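Long-range contacts in DNA primase (PDB 2AU3), which probably synthesises the short RNA primers that DNA polymerase extends during DNA replication, using a zinc-binding domain and a TOPRIM-containing RNA polymerase core: residues 166-174 with 218-226; 312-323 with 341-352. One frame throughout, in Å; residues are numbered along the deposited sequence.

In the fold
The two contacts follow one another along the chain: interaction 1 is complete before interaction 2 opens. Their centres lie 35 Å apart, on opposite sides of the centre of the chain, and their nearest atoms are about 16 Å apart. Interaction 1 joins the end of helix 164-168 to the loop after strand 216-218, within the N-terminal part of the catalytic core. Interaction 2 lies at strand 317-321, the outermost strand on one side of the mixed TOPRIM sheet, where the chain running from helix 338-347 into helix 351-358 packs. Leu323 of interaction 2 lies near Asp295, a predicted magnesium ligand, their side chains about 5 Å apart.

Interaction 1 of 2, residues 166-174 with 218-226; sequences AYLETKNLL and NSPDSRVFK
Asn172 turns its CG anti to its own carbonyl carbon (chi1 -68°), and Ser219 does the same with OG (chi1 -62°). The two polar ends meet across the contact. Ser219 OG donates to Asn172 OD1 at 2.7 Å. The hydroxyl lies 27° out of the carbonyl plane. Ser219 OG also bonds to the backbone N of Phe203, so the serine links the loop to strand 200-207. On the other branch of the amide, Asn172 ND2 makes a weak bond to Tyr167 OH at 3.3 Å. An alanine in place of Asn172 would probably leave the Ser219 hydroxyl without its acceptor here and the Tyr167 hydroxyl without this weak donor.

Beside the amide, Lys171 CB packs against Pro220 CG, 3.3 Å away, tighter than usual carbon contact. The bent lysine chain then runs toward the backbone of Asp221 and the CB of Ser222. A water bridges the two backbones. It donates to Thr170 O and to Pro220 O, and accepts from Ser222 OG at 2.6 Å.

Thr170 OG1 sits over the centre of one face of the Tyr167 ring. It accepts from Asn172 N at 3.3 Å, which makes an ST turn. Lys171 leaves the helical conformation with positive phi. A type I beta turn from Leu168 to Lys171 and the ST turn at Thr170 thus lead from helix 164-168 into strand 173-174, and they meet the loop after strand 216-218 in the N-terminal part of the catalytic core.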
loop_
_atom_site.group_PDB
_atom_site.type_symbol
_atom_site.label_atom_id
_atom_site.label_comp_id
_atom_site.label_asym_id
_atom_site.label_seq_id
_atom_site.Cartn_x
_atom_site.Cartn_y
_atom_site.Cartn_z
ATOM N N ALA A 166 2.252 -23.437 6.409
ATOM C CA ALA A 166 2.912 -22.224 5.932
ATOM C C ALA A 166 2.245 -20.968 6.481
ATOM O O ALA A 166 2.935 -20.052 6.929
ATOM C CB ALA A 166 2.938 -22.181 4.441
ATOM N N TYR A 167 0.912 -20.913 6.429
ATOM C CA TYR A 167 0.207 -19.699 6.835
ATOM C C TYR A 167 0.438 -19.375 8.311
ATOM O O TYR A 167 0.475 -18.205 8.695
ATOM C CB TYR A 167 -1.298 -19.751 6.510
ATOM C CG TYR A 167 -1.952 -18.371 6.614
ATOM C CD1 TYR A 167 -1.553 -17.334 5.765
ATOM C CD2 TYR A 167 -2.912 -18.091 7.589
ATOM C CE1 TYR A 167 -2.111 -16.051 5.848
ATOM C CE2 TYR A 167 -3.477 -16.793 7.692
ATOM C CZ TYR A 167 -3.056 -15.781 6.799
ATOM O OH TYR A 167 -3.601 -14.517 6.855
ATOM N N LEU A 168 0.605 -20.424 9.126
ATOM C CA LEU A 168 0.821 -20.287 10.572
ATOM C C LEU A 168 2.086 -19.514 10.898
ATOM O O LEU A 168 2.146 -18.830 11.910
ATOM C CB LEU A 168 0.855 -21.674 11.254
ATOM C CG LEU A 168 -0.497 -22.391 11.425
ATOM C CD1 LEU A 168 -0.339 -23.892 11.779
ATOM C CD2 LEU A 168 -1.400 -21.670 12.454
ATOM N N GLU A 169 3.093 -19.609 10.031
ATOM C CA GLU A 169 4.288 -18.785 10.154
ATOM C C GLU A 169 4.034 -17.265 10.065
ATOM O O GLU A 169 4.908 -16.485 10.438
ATOM C CB GLU A 169 5.347 -19.187 9.111
ATOM C CG GLU A 169 5.931 -20.586 9.301
ATOM C CD GLU A 169 6.892 -20.679 10.478
ATOM O OE1 GLU A 169 7.531 -19.653 10.819
ATOM O OE2 GLU A 169 7.006 -21.780 11.067
ATOM N N THR A 170 2.873 -16.850 9.555
ATOM C CA THR A 170 2.559 -15.398 9.460
ATOM C C THR A 170 2.027 -14.814 10.761
ATOM O O THR A 170 2.041 -13.595 10.944
ATOM C CB THR A 170 1.541 -15.089 8.354
ATOM O OG1 THR A 170 0.304 -15.756 8.640
ATOM C CG2 THR A 170 1.993 -15.649 6.994
ATOM N N LYS A 171 1.536 -15.690 11.637
ATOM C CA LYS A 171 0.847 -15.305 12.875
ATOM C C LYS A 171 -0.483 -14.567 12.651
ATOM O O LYS A 171 -0.982 -13.864 13.545
ATOM C CB LYS A 171 1.777 -14.524 13.826
ATOM C CG LYS A 171 2.983 -15.336 14.293
ATOM C CD LYS A 171 4.254 -14.794 13.695
ATOM C CE LYS A 171 5.249 -14.416 14.766
ATOM N NZ LYS A 171 5.552 -12.962 14.682
ATOM N N ASN A 172 -1.050 -14.735 11.460
ATOM C CA ASN A 172 -2.353 -14.173 11.147
ATOM C C ASN A 172 -3.467 -15.081 11.608
ATOM O O ASN A 172 -4.645 -14.789 11.399
ATOM C CB ASN A 172 -2.479 -13.876 9.650
ATOM C CG ASN A 172 -1.584 -12.750 9.214
ATOM O OD1 ASN A 172 -1.416 -11.768 9.930
ATOM N ND2 ASN A 172 -0.978 -12.899 8.055
ATOM N N LEU A 173 -3.071 -16.184 12.232
ATOM C CA LEU A 173 -3.984 -17.182 12.791
ATOM C C LEU A 173 -3.661 -17.450 14.258
ATOM O O LEU A 173 -2.533 -17.799 14.595
ATOM C CB LEU A 173 -3.832 -18.490 12.023
ATOM C CG LEU A 173 -5.097 -19.099 11.463
ATOM C CD1 LEU A 173 -5.879 -18.037 10.740
ATOM C CD2 LEU A 173 -4.755 -20.280 10.558
ATOM N N LEU A 174 -4.660 -17.290 15.118
ATOM C CA LEU A 174 -4.559 -17.664 16.519
ATOM C C LEU A 174 -4.984 -19.129 16.706
ATOM O O LEU A 174 -5.781 -19.655 15.923
ATOM C CB LEU A 174 -5.458 -16.757 17.360
ATOM C CG LEU A 174 -5.086 -15.273 17.450
ATOM C CD1 LEU A 174 -6.303 -14.398 17.181
ATOM C CD2 LEU A 174 -4.514 -14.970 18.827
ATOM N N ASN A 218 -2.984 -4.826 12.570
ATOM C CA ASN A 218 -2.133 -5.303 11.483
ATOM C C ASN A 218 -1.683 -6.697 11.814
ATOM O O ASN A 218 -1.718 -7.106 12.978
ATOM C CB ASN A 218 -0.855 -4.485 11.408
ATOM C CG ASN A 218 -1.076 -3.120 10.894
ATOM O OD1 ASN A 218 -1.664 -2.940 9.824
ATOM N ND2 ASN A 218 -0.599 -2.125 11.637
ATOM N N SER A 219 -1.220 -7.408 10.797
ATOM C CA SER A 219 -0.433 -8.600 11.003
ATOM C C SER A 219 0.717 -8.289 11.999
ATOM O O SER A 219 1.279 -7.205 11.985
ATOM C CB SER A 219 0.122 -9.068 9.654
ATOM O OG SER A 219 -0.957 -9.385 8.783
ATOM N N PRO A 220 1.037 -9.213 12.882
ATOM C CA PRO A 220 2.178 -9.012 13.794
ATOM C C PRO A 220 3.494 -9.093 12.998
ATOM O O PRO A 220 3.520 -9.708 11.926
ATOM C CB PRO A 220 2.056 -10.178 14.773
ATOM C CG PRO A 220 1.230 -11.233 14.017
ATOM C CD PRO A 220 0.340 -10.498 13.085
ATOM N N ASP A 221 4.561 -8.478 13.477
ATOM C CA ASP A 221 5.818 -8.563 12.719
ATOM C C ASP A 221 6.294 -9.995 12.651
ATOM O O ASP A 221 5.972 -10.809 13.524
ATOM C CB ASP A 221 6.892 -7.654 13.296
ATOM C CG ASP A 221 6.768 -6.210 12.783
ATOM O OD1 ASP A 221 5.805 -5.908 12.026
ATOM O OD2 ASP A 221 7.580 -5.318 13.091
ATOM N N SER A 222 7.037 -10.310 11.599
ATOM C CA SER A 222 7.491 -11.676 11.363
ATOM C C SER A 222 8.561 -11.619 10.299
ATOM O O SER A 222 8.954 -10.528 9.865
ATOM C CB SER A 222 6.329 -12.543 10.890
ATOM O OG SER A 222 5.818 -12.088 9.641
ATOM N N ARG A 223 9.031 -12.782 9.869
ATOM C CA ARG A 223 9.981 -12.837 8.768
ATOM C C ARG A 223 9.475 -12.128 7.520
ATOM O O ARG A 223 10.223 -11.398 6.885
ATOM C CB ARG A 223 10.335 -14.284 8.418
ATOM C CG ARG A 223 11.665 -14.426 7.676
ATOM C CD ARG A 223 12.112 -15.892 7.487
ATOM N NE ARG A 223 11.067 -16.678 6.820
ATOM C CZ ARG A 223 10.886 -16.725 5.502
ATOM N NH1 ARG A 223 11.696 -16.057 4.686
ATOM N NH2 ARG A 223 9.905 -17.457 4.993
ATOM N N VAL A 224 8.213 -12.362 7.170
ATOM C CA VAL A 224 7.652 -11.871 5.909
ATOM C C VAL A 224 7.133 -10.421 6.013
ATOM O O VAL A 224 7.152 -9.685 5.027
ATOM C CB VAL A 224 6.545 -12.841 5.349
ATOM C CG1 VAL A 224 5.217 -12.748 6.125
ATOM C CG2 VAL A 224 6.308 -12.612 3.854
ATOM N N PHE A 225 6.699 -10.018 7.213
ATOM C CA PHE A 225 6.018 -8.732 7.396
ATOM C C PHE A 225 6.727 -7.840 8.445
ATOM O O PHE A 225 6.811 -8.189 9.625
ATOM C CB PHE A 225 4.547 -8.988 7.787
ATOM C CG PHE A 225 3.741 -7.734 8.012
ATOM C CD1 PHE A 225 3.270 -7.004 6.938
ATOM C CD2 PHE A 225 3.465 -7.286 9.301
ATOM C CE1 PHE A 225 2.538 -5.823 7.145
ATOM C CE2 PHE A 225 2.744 -6.131 9.519
ATOM C CZ PHE A 225 2.268 -5.401 8.448
ATOM N N LYS A 226 7.252 -6.695 8.010
ATOM C CA LYS A 226 7.764 -5.705 8.960
ATOM C C LYS A 226 7.080 -4.367 8.708
ATOM O O LYS A 226 7.330 -3.726 7.677
ATOM C CB LYS A 226 9.288 -5.567 8.852
ATOM C CG LYS A 226 10.062 -6.907 8.685
ATOM C CD LYS A 226 10.950 -7.196 9.883
ATOM C CE LYS A 226 11.643 -8.581 9.791
ATOM N NZ LYS A 226 12.407 -8.810 8.529
HETATM O O HOH W 1 3.239 -11.589 9.809
#

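Interaction 2 of 2, residues 312-323 with 341-352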
loop_
_atom_site.group_PDB
_atom_site.type_symbol
_atom_site.label_atom_id
_atom_site.label_comp_id
_atom_site.label_asym_id
_atom_site.label_seq_id
_atom_site.Cartn_x
_atom_site.Cartn_y
_atom_site.Cartn_z
ATOM N N LEU A 312 13.402 14.914 5.892
ATOM C CA LEU A 312 14.598 15.727 5.660
ATOM C C LEU A 312 15.871 14.877 5.697
ATOM O O LEU A 312 16.692 14.973 4.794
ATOM C CB LEU A 312 14.669 16.936 6.609
ATOM C CG LEU A 312 13.541 17.959 6.462
ATOM C CD1 LEU A 312 13.608 19.030 7.566
ATOM C CD2 LEU A 312 13.537 18.609 5.056
ATOM N N SER A 313 16.004 14.009 6.704
ATOM C CA SER A 313 17.192 13.163 6.846
ATOM C C SER A 313 17.387 12.257 5.637
ATOM O O SER A 313 18.524 11.968 5.245
ATOM C CB SER A 313 17.105 12.299 8.104
ATOM O OG SER A 313 16.910 13.109 9.235
ATOM N N ALA A 314 16.275 11.811 5.055
ATOM C CA ALA A 314 16.327 10.940 3.896
ATOM C C ALA A 314 16.552 11.744 2.625
ATOM O O ALA A 314 16.639 11.170 1.556
ATOM C CB ALA A 314 15.059 10.118 3.796
ATOM N N GLY A 315 16.645 13.070 2.746
ATOM C CA GLY A 315 17.022 13.925 1.625
ATOM C C GLY A 315 15.848 14.328 0.740
ATOM O O GLY A 315 15.992 14.615 -0.452
ATOM N N VAL A 316 14.672 14.344 1.326
ATOM C CA VAL A 316 13.499 14.726 0.589
ATOM C C VAL A 316 13.177 16.191 0.917
ATOM O O VAL A 316 13.366 16.625 2.044
ATOM C CB VAL A 316 12.317 13.790 0.934
ATOM C CG1 VAL A 316 11.089 14.179 0.180
ATOM C CG2 VAL A 316 12.693 12.332 0.588
ATOM N N GLU A 317 12.699 16.935 -0.073
ATOM C CA GLU A 317 12.118 18.258 0.169
ATOM C C GLU A 317 10.676 18.092 0.596
ATOM O O GLU A 317 9.915 17.341 -0.018
ATOM C CB GLU A 317 12.091 19.069 -1.104
ATOM C CG GLU A 317 13.420 19.575 -1.589
ATOM C CD GLU A 317 13.199 20.782 -2.462
ATOM O OE1 GLU A 317 12.584 20.622 -3.556
ATOM O OE2 GLU A 317 13.570 21.889 -2.021
ATOM N N VAL A 318 10.297 18.812 1.630
ATOM C CA VAL A 318 9.011 18.591 2.274
ATOM C C VAL A 318 8.117 19.803 2.058
ATOM O O VAL A 318 8.580 20.947 2.186
ATOM C CB VAL A 318 9.208 18.325 3.776
ATOM C CG1 VAL A 318 7.891 18.260 4.475
ATOM C CG2 VAL A 318 9.994 17.010 4.000
ATOM N N TYR A 319 6.854 19.532 1.707
ATOM C CA TYR A 319 5.798 20.531 1.514
ATOM C C TYR A 319 4.571 20.189 2.365
ATOM O O TYR A 319 3.704 19.412 1.934
ATOM C CB TYR A 319 5.347 20.518 0.068
ATOM C CG TYR A 319 6.395 20.918 -0.926
ATOM C CD1 TYR A 319 6.300 22.125 -1.603
ATOM C CD2 TYR A 319 7.488 20.095 -1.185
ATOM C CE1 TYR A 319 7.257 22.505 -2.533
ATOM C CE2 TYR A 319 8.433 20.444 -2.125
ATOM C CZ TYR A 319 8.318 21.659 -2.786
ATOM O OH TYR A 319 9.283 22.044 -3.678
ATOM N N PRO A 320 4.504 20.733 3.581
ATOM C CA PRO A 320 3.339 20.525 4.440
ATOM C C PRO A 320 2.061 21.093 3.829
ATOM O O PRO A 320 2.014 22.211 3.335
ATOM C CB PRO A 320 3.706 21.298 5.722
ATOM C CG PRO A 320 5.229 21.292 5.706
ATOM C CD PRO A 320 5.545 21.558 4.240
ATOM N N VAL A 321 0.997 20.312 3.898
ATOM C CA VAL A 321 -0.264 20.770 3.345
ATOM C C VAL A 321 -1.161 20.869 4.544
ATOM O O VAL A 321 -1.353 19.881 5.254
ATOM C CB VAL A 321 -0.851 19.773 2.328
ATOM C CG1 VAL A 321 -2.166 20.305 1.696
ATOM C CG2 VAL A 321 0.193 19.455 1.218
ATOM N N TYR A 322 -1.665 22.074 4.769
ATOM C CA TYR A 322 -2.514 22.385 5.907
ATOM C C TYR A 322 -3.970 22.376 5.509
ATOM O O TYR A 322 -4.444 23.299 4.834
ATOM C CB TYR A 322 -2.160 23.772 6.451
ATOM C CG TYR A 322 -0.720 23.846 6.902
ATOM C CD1 TYR A 322 -0.293 23.148 8.026
ATOM C CD2 TYR A 322 0.226 24.549 6.163
ATOM C CE1 TYR A 322 1.071 23.198 8.445
ATOM C CE2 TYR A 322 1.575 24.601 6.567
ATOM C CZ TYR A 322 1.985 23.920 7.700
ATOM O OH TYR A 322 3.320 23.960 8.087
ATOM N N LEU A 323 -4.663 21.331 5.920
ATOM C CA LEU A 323 -6.121 21.310 5.912
ATOM C C LEU A 323 -6.677 22.286 6.948
ATOM O O LEU A 323 -6.083 22.467 8.026
ATOM C CB LEU A 323 -6.611 19.910 6.230
ATOM C CG LEU A 323 -6.356 18.871 5.136
ATOM C CD1 LEU A 323 -6.688 17.497 5.673
ATOM C CD2 LEU A 323 -7.191 19.205 3.915
ATOM N N LEU A 341 -8.869 19.883 -3.482
ATOM C CA LEU A 341 -7.779 19.274 -2.720
ATOM C C LEU A 341 -6.473 19.277 -3.538
ATOM O O LEU A 341 -5.408 19.581 -3.013
ATOM C CB LEU A 341 -8.132 17.860 -2.251
ATOM C CG LEU A 341 -7.025 17.141 -1.495
ATOM C CD1 LEU A 341 -6.618 17.954 -0.239
ATOM C CD2 LEU A 341 -7.399 15.668 -1.112
ATOM N N ARG A 342 -6.571 18.959 -4.820
ATOM C CA ARG A 342 -5.420 19.031 -5.724
ATOM C C ARG A 342 -4.835 20.440 -5.721
ATOM O O ARG A 342 -3.602 20.622 -5.611
ATOM C CB ARG A 342 -5.823 18.653 -7.146
ATOM C CG ARG A 342 -5.795 17.182 -7.467
ATOM C CD ARG A 342 -5.741 16.869 -8.972
ATOM N NE ARG A 342 -6.372 15.586 -9.252
ATOM C CZ ARG A 342 -6.381 14.974 -10.438
ATOM N NH1 ARG A 342 -5.768 15.512 -11.493
ATOM N NH2 ARG A 342 -7.001 13.805 -10.564
ATOM N N ARG A 343 -5.715 21.439 -5.811
ATOM C CA ARG A 343 -5.263 22.814 -5.752
ATOM C C ARG A 343 -4.604 23.189 -4.404
ATOM O O ARG A 343 -3.565 23.865 -4.387
ATOM C CB ARG A 343 -6.393 23.776 -6.132
ATOM C CG ARG A 343 -6.972 23.505 -7.560
ATOM C CD ARG A 343 -5.989 23.789 -8.707
ATOM N NE ARG A 343 -5.307 25.083 -8.532
ATOM C CZ ARG A 343 -5.789 26.262 -8.929
ATOM N NH1 ARG A 343 -6.964 26.339 -9.540
ATOM N NH2 ARG A 343 -5.093 27.375 -8.700
ATOM N N LEU A 344 -5.204 22.768 -3.289
ATOM C CA LEU A 344 -4.620 23.023 -1.956
ATOM C C LEU A 344 -3.186 22.462 -1.884
ATOM O O LEU A 344 -2.239 23.112 -1.390
ATOM C CB LEU A 344 -5.472 22.362 -0.870
ATOM C CG LEU A 344 -5.003 22.668 0.580
ATOM C CD1 LEU A 344 -5.235 24.146 0.887
ATOM C CD2 LEU A 344 -5.735 21.806 1.592
ATOM N N ILE A 345 -3.050 21.232 -2.364
ATOM C CA ILE A 345 -1.792 20.535 -2.333
ATOM C C ILE A 345 -0.765 21.319 -3.163
ATOM O O ILE A 345 0.304 21.691 -2.654
ATOM C CB ILE A 345 -1.992 19.083 -2.824
ATOM C CG1 ILE A 345 -2.729 18.272 -1.752
ATOM C CG2 ILE A 345 -0.632 18.424 -3.194
ATOM C CD1 ILE A 345 -3.237 16.897 -2.228
ATOM N N ASN A 346 -1.126 21.631 -4.407
ATOM C CA ASN A 346 -0.278 22.466 -5.258
ATOM C C ASN A 346 0.115 23.853 -4.713
ATOM O O ASN A 346 1.279 24.292 -4.870
ATOM C CB ASN A 346 -0.883 22.593 -6.660
ATOM C CG ASN A 346 0.071 23.272 -7.646
ATOM O OD1 ASN A 346 1.020 22.650 -8.132
ATOM N ND2 ASN A 346 -0.175 24.558 -7.938
ATOM N N SER A 347 -0.835 24.529 -4.063
ATOM C CA SER A 347 -0.621 25.865 -3.496
ATOM C C SER A 347 0.259 25.871 -2.233
ATOM O O SER A 347 0.673 26.939 -1.760
ATOM C CB SER A 347 -1.967 26.526 -3.171
ATOM O OG SER A 347 -2.473 26.078 -1.899
ATOM N N SER A 348 0.514 24.683 -1.683
ATOM C CA SER A 348 1.306 24.530 -0.467
ATOM C C SER A 348 2.807 24.783 -0.693
ATOM O O SER A 348 3.434 24.127 -1.520
ATOM C CB SER A 348 1.077 23.140 0.130
ATOM O OG SER A 348 -0.274 22.980 0.536
ATOM N N GLY A 349 3.362 25.746 0.035
ATOM C CA GLY A 349 4.778 26.094 -0.094
ATOM C C GLY A 349 5.743 25.087 0.541
ATOM O O GLY A 349 5.383 24.357 1.481
ATOM N N GLU A 350 6.959 25.038 0.007
ATOM C CA GLU A 350 8.045 24.239 0.582
ATOM C C GLU A 350 8.355 24.672 2.021
ATOM O O GLU A 350 8.219 25.839 2.358
ATOM C CB GLU A 350 9.290 24.324 -0.300
ATOM C CG GLU A 350 10.417 23.375 0.101
ATOM C CD GLU A 350 11.398 24.020 1.066
ATOM O OE1 GLU A 350 11.597 25.245 0.973
ATOM O OE2 GLU A 350 11.954 23.311 1.925
ATOM N N LEU A 351 8.722 23.710 2.864
ATOM C CA LEU A 351 8.958 23.945 4.293
ATOM C C LEU A 351 9.795 25.229 4.595
ATOM O O LEU A 351 9.341 26.134 5.292
ATOM C CB LEU A 351 9.660 22.722 4.904
ATOM C CG LEU A 351 9.994 22.807 6.397
ATOM C CD1 LEU A 351 8.693 22.791 7.198
ATOM C CD2 LEU A 351 10.919 21.651 6.813
ATOM N N PHE A 352 11.016 25.287 4.087
ATOM C CA PHE A 352 11.945 26.355 4.490
ATOM C C PHE A 352 11.571 27.692 3.860
ATOM O O PHE A 352 11.705 28.745 4.487
ATOM C CB PHE A 352 13.389 25.977 4.157
ATOM C CG PHE A 352 13.927 24.870 5.025
ATOM C CD1 PHE A 352 14.237 25.109 6.354
ATOM C CD2 PHE A 352 14.087 23.572 4.512
ATOM C CE1 PHE A 352 14.722 24.057 7.184
ATOM C CE2 PHE A 352 14.586 22.517 5.330
ATOM C CZ PHE A 352 14.896 22.768 6.658
HETATM O O HOH W 2 12.187 20.728 2.524
HETATM O O HOH W 3 3.605 24.358 3.503
HETATM O O HOH W 4 -0.767 24.278 2.735
#
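Tyr319 and Glu350 cross at about a right angle. The glutamate lays its aliphatic part over one face of the ring, off-centre. Its CB is 3.9 Å from the Tyr319 ring centroid, a CH-pi contact. Ser348 O lies at the ring edge, in its plane, 3.5 Å from Tyr319 CD1. Tyr291 of the neighbouring strand also stacks with Tyr319.

Glu350 CG is anti to its backbone N (chi1 -172°), and the chain bends at chi2. This carries the carboxylate past the tyrosine to the start of helix 351-358. There Glu350 is the N-cap: its OE2 accepts from Phe352 N at 3.1 Å, met from above the carboxylate plane, and its OE1 accepts from Glu353 N. A water links Glu350 OE2 to Val318 N.

Leu351 CD1 meets Pro320 CG with the side chains nearly perpendicular, and its CD2 touches Leu312 CD1 obliquely at 3.8 Å. Tyr373 of helix 363-374 packs on both leucines. The backbone adds one direct bond, from Leu351 N to Val318 O at 2.8 Å.

Toward helix 338-347, Val321 CG1 touches both Leu344 CG and Ile345 CG1. The side chains of Leu323 and Leu344 cross at about a right angle, with their CD2 atoms 3.8 Å apart. Ser348 OG lies against Val321 but donates to Leu344 O. Ser347 OG reaches the same oxygen from the opposite face of its plane.

The chain between helices 338-347 and 351-358 thus packs along 317-321, an outermost strand of the TOPRIM sheet. The contact is mainly apolar, but waters join Pro320 O to Gly349 O and Ser348 OG to Tyr322 N. Glu317 OE2 and Glu350 OE2 stand 4.5 Å apart as like charges. The long, weak ion pair of Glu317 with Arg382 and the capped helix may partly offset this.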